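Local coordinates for protein 2-methyl-aconitate isomerase (Shewanella oneidensis, PDB 5K87) that isomerises 2-methyl-trans-aconitate to 2-methyl-cis-aconitate in the 2-methylcitrate cycle that breaks down propionate, by base-catalysed proton abstraction coupled to rotation about a carbon-carbon bond, at residues F119-G124 against V154-G159. The protein carries 1 engineered substitution. Residues are numbered along the deposited sequence; the frame is centred on the assembly and turned at random.
Sequences FAISNG and VPITDG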
ATOM      1  N   PHE A 119      19.428   8.500   6.594  1.00 12.37           N
ATOM      2  CA  PHE A 119      19.130   9.625   5.717  1.00 12.34           C
ATOM      3  C   PHE A 119      20.027  10.811   6.058  1.00 12.78           C
ATOM      4  O   PHE A 119      20.568  11.475   5.170  1.00 14.07           O
ATOM      5  CB  PHE A 119      17.654  10.022   5.814  1.00 12.53           C
ATOM      6  CG  PHE A 119      17.271  11.171   4.903  1.00 13.85           C
ATOM      7  CD1 PHE A 119      17.556  12.489   5.255  1.00 17.59           C
ATOM      8  CD2 PHE A 119      16.641  10.937   3.700  1.00 13.93           C
ATOM      9  CE1 PHE A 119      17.202  13.549   4.416  1.00 15.61           C
ATOM     10  CE2 PHE A 119      16.280  11.993   2.863  1.00 13.98           C
ATOM     11  CZ  PHE A 119      16.550  13.288   3.229  1.00 14.86           C
ATOM     12  N   ALA A 120      20.183  11.079   7.344  1.00 12.99           N
ATOM     13  CA  ALA A 120      20.981  12.214   7.774  1.00 12.93           C
ATOM     14  C   ALA A 120      22.425  12.086   7.302  1.00 13.78           C
ATOM     15  O   ALA A 120      23.004  13.047   6.795  1.00 14.76           O
ATOM     16  CB  ALA A 120      20.921  12.354   9.276  1.00 14.80           C
ATOM     17  N   ILE A 121      23.003  10.903   7.466  1.00 13.34           N
ATOM     18  CA  ILE A 121      24.363  10.642   7.005  1.00 13.58           C
ATOM     19  C   ILE A 121      24.468  10.823   5.491  1.00 13.75           C
ATOM     20  O   ILE A 121      25.376  11.491   4.990  1.00 14.94           O
ATOM     21  CB  ILE A 121      24.808   9.231   7.388  1.00 12.92           C
ATOM     22  CG1 ILE A 121      24.955   9.122   8.908  1.00 13.72           C
ATOM     23  CG2 ILE A 121      26.121   8.868   6.670  1.00 14.84           C
ATOM     24  CD1 ILE A 121      24.939   7.710   9.413  1.00 16.16           C
ATOM     25  N   SER A 122      23.527  10.238   4.764  1.00 13.28           N
ATOM     26  CA  SER A 122      23.570  10.240   3.312  1.00 14.08           C
ATOM     27  C   SER A 122      23.295  11.593   2.684  1.00 13.59           C
ATOM     28  O   SER A 122      23.589  11.789   1.505  1.00 17.03           O
ATOM     29  CB  SER A 122      22.586   9.213   2.768  1.00 13.99           C
ATOM     30  OG  SER A 122      22.966   7.915   3.190  1.00 13.51           O
ATOM     31  N   ASN A 123      22.724  12.517   3.446  1.00 13.09           N
ATOM     32  CA  ASN A 123      22.255  13.780   2.876  1.00 15.32           C
ATOM     33  C   ASN A 123      22.859  15.021   3.501  1.00 16.03           C
ATOM     34  O   ASN A 123      22.270  16.096   3.463  1.00 17.57           O
ATOM     35  CB  ASN A 123      20.729  13.830   2.885  1.00 16.32           C
ATOM     36  CG  ASN A 123      20.132  12.882   1.874  1.00 18.73           C
ATOM     37  OD1 ASN A 123      20.051  13.204   0.688  1.00 22.11           O
ATOM     38  ND2 ASN A 123      19.756  11.690   2.318  1.00 14.77           N
ATOM     39  N   GLY A 124      24.047  14.866   4.071  1.00 15.80           N
ATOM     40  CA  GLY A 124      24.823  16.023   4.482  1.00 17.64           C
ATOM     41  C   GLY A 124      24.349  16.716   5.744  1.00 16.67           C
ATOM     42  O   GLY A 124      24.650  17.893   5.950  1.00 17.65           O
ATOM     43  N   VAL A 154      24.598   3.781  13.114  1.00 13.42           N
ATOM     44  CA  VAL A 154      24.479   3.406  11.711  1.00 13.51           C
ATOM     45  C   VAL A 154      25.813   2.903  11.175  1.00 13.70           C
ATOM     46  O   VAL A 154      26.814   3.606  11.268  1.00 13.96           O
ATOM     47  CB  VAL A 154      23.998   4.592  10.864  1.00 12.67           C
ATOM     48  CG1 VAL A 154      23.816   4.178   9.409  1.00 15.38           C
ATOM     49  CG2 VAL A 154      22.706   5.173  11.447  1.00 14.63           C
ATOM     50  N   PRO A 155      25.828   1.695  10.605  1.00 12.23           N
ATOM     51  CA  PRO A 155      27.089   1.175  10.065  1.00 13.76           C
ATOM     52  C   PRO A 155      27.505   1.898   8.790  1.00 12.75           C
ATOM     53  O   PRO A 155      26.659   2.267   7.959  1.00 13.98           O
ATOM     54  CB  PRO A 155      26.772  -0.291   9.784  1.00 17.21           C
ATOM     55  CG  PRO A 155      25.289  -0.311   9.531  1.00 15.73           C
ATOM     56  CD  PRO A 155      24.716   0.738  10.452  1.00 14.57           C
ATOM     57  N   ILE A 156      28.814   2.089   8.642  1.00 14.05           N
ATOM     58  CA  ILE A 156      29.410   2.815   7.527  1.00 15.07           C
ATOM     59  C   ILE A 156      30.430   1.938   6.800  1.00 16.37           C
ATOM     60  O   ILE A 156      31.255   1.278   7.440  1.00 17.24           O
ATOM     61  CB  ILE A 156      30.157   4.071   8.023  1.00 16.09           C
ATOM     62  CG1 ILE A 156      29.235   4.975   8.856  1.00 15.80           C
ATOM     63  CG2 ILE A 156      30.760   4.835   6.851  1.00 17.67           C
ATOM     64  CD1 ILE A 156      28.078   5.604   8.080  1.00 16.97           C
ATOM     65  N   THR A 157      30.369   1.927   5.474  1.00 15.44           N
ATOM     66  CA  THR A 157      31.366   1.255   4.643  1.00 15.87           C
ATOM     67  C   THR A 157      31.762   2.199   3.518  1.00 17.66           C
ATOM     68  O   THR A 157      30.898   2.724   2.815  1.00 16.87           O
ATOM     69  CB  THR A 157      30.807  -0.039   4.044  1.00 17.69           C
ATOM     70  OG1 THR A 157      30.520  -0.969   5.097  1.00 16.92           O
ATOM     71  CG2 THR A 157      31.808  -0.658   3.067  1.00 20.21           C
ATOM     72  N   ASP A 158      33.063   2.441   3.365  1.00 17.44           N
ATOM     73  CA  ASP A 158      33.574   3.302   2.294  1.00 18.72           C
ATOM     74  C   ASP A 158      32.905   4.676   2.312  1.00 18.36           C
ATOM     75  O   ASP A 158      32.545   5.218   1.264  1.00 20.76           O
ATOM     76  CB  ASP A 158      33.416   2.635   0.921  1.00 21.98           C
ATOM     77  CG  ASP A 158      34.227   1.356   0.797  1.00 26.24           C
ATOM     78  OD1 ASP A 158      35.322   1.292   1.393  1.00 26.21           O
ATOM     79  OD2 ASP A 158      33.769   0.414   0.113  1.00 26.63           O
ATOM     80  N   GLY A 159      32.737   5.224   3.509  1.00 19.60           N
ATOM     81  CA  GLY A 159      32.185   6.552   3.682  1.00 18.31           C
ATOM     82  C   GLY A 159      30.698   6.693   3.401  1.00 20.74           C
ATOM     83  O   GLY A 159      30.191   7.810   3.356  1.00 22.71           O
TER
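I121, in the last turn of helix 113-122, faces V154 near the end of strand 148-157, and their CA atoms, 8.6 Å apart, are the nearest across the two segments. At this spacing the backbones do not touch, and the contact is made by three branched aliphatic side chains. Within 119-124, I121 alone touches the strand. Its CD1 methyl meets V154 tip to tip, with I121 CD1 lying 3.6 Å from V154 CB. The same methyl is 3.7 Å from V154 CG1 and 3.9 Å from V154 CG2, so it sits against the whole fork of the valine. The extended outer torsion of I121 (chi2 161°) carries CD1 outward to this place. I156, two residues further along the strand, leaves the backbone at an angle to the helix, but its end turns in. I156 CD1 comes to 4.0 Å from I121 CD1 and 4.1 Å from I121 CG2, meeting these two methyls tip to tip. V161, C137 and V139 also touch I121 and extend the apolar patch. Past S122 the chain leaves the helix, and the N123 side chain folds back, with N123 ND2 donating to F119 O (3.0 Å, 159° at the hydrogen). N123 ND2 also lies over the centre of one face of the F119 ring. The contact lies away from the substrate-binding and catalytic residues. It is apolar helix-on-strand packing. I121 faces the antiparallel strands 135-143 and 148-157, while F119 packs on T17 and M19 of strand 12-21. The end of the helix is thus bordered by several strands, consistent with the diaminopimelate epimerase fold, in which the strands of each domain wrap around a central helix.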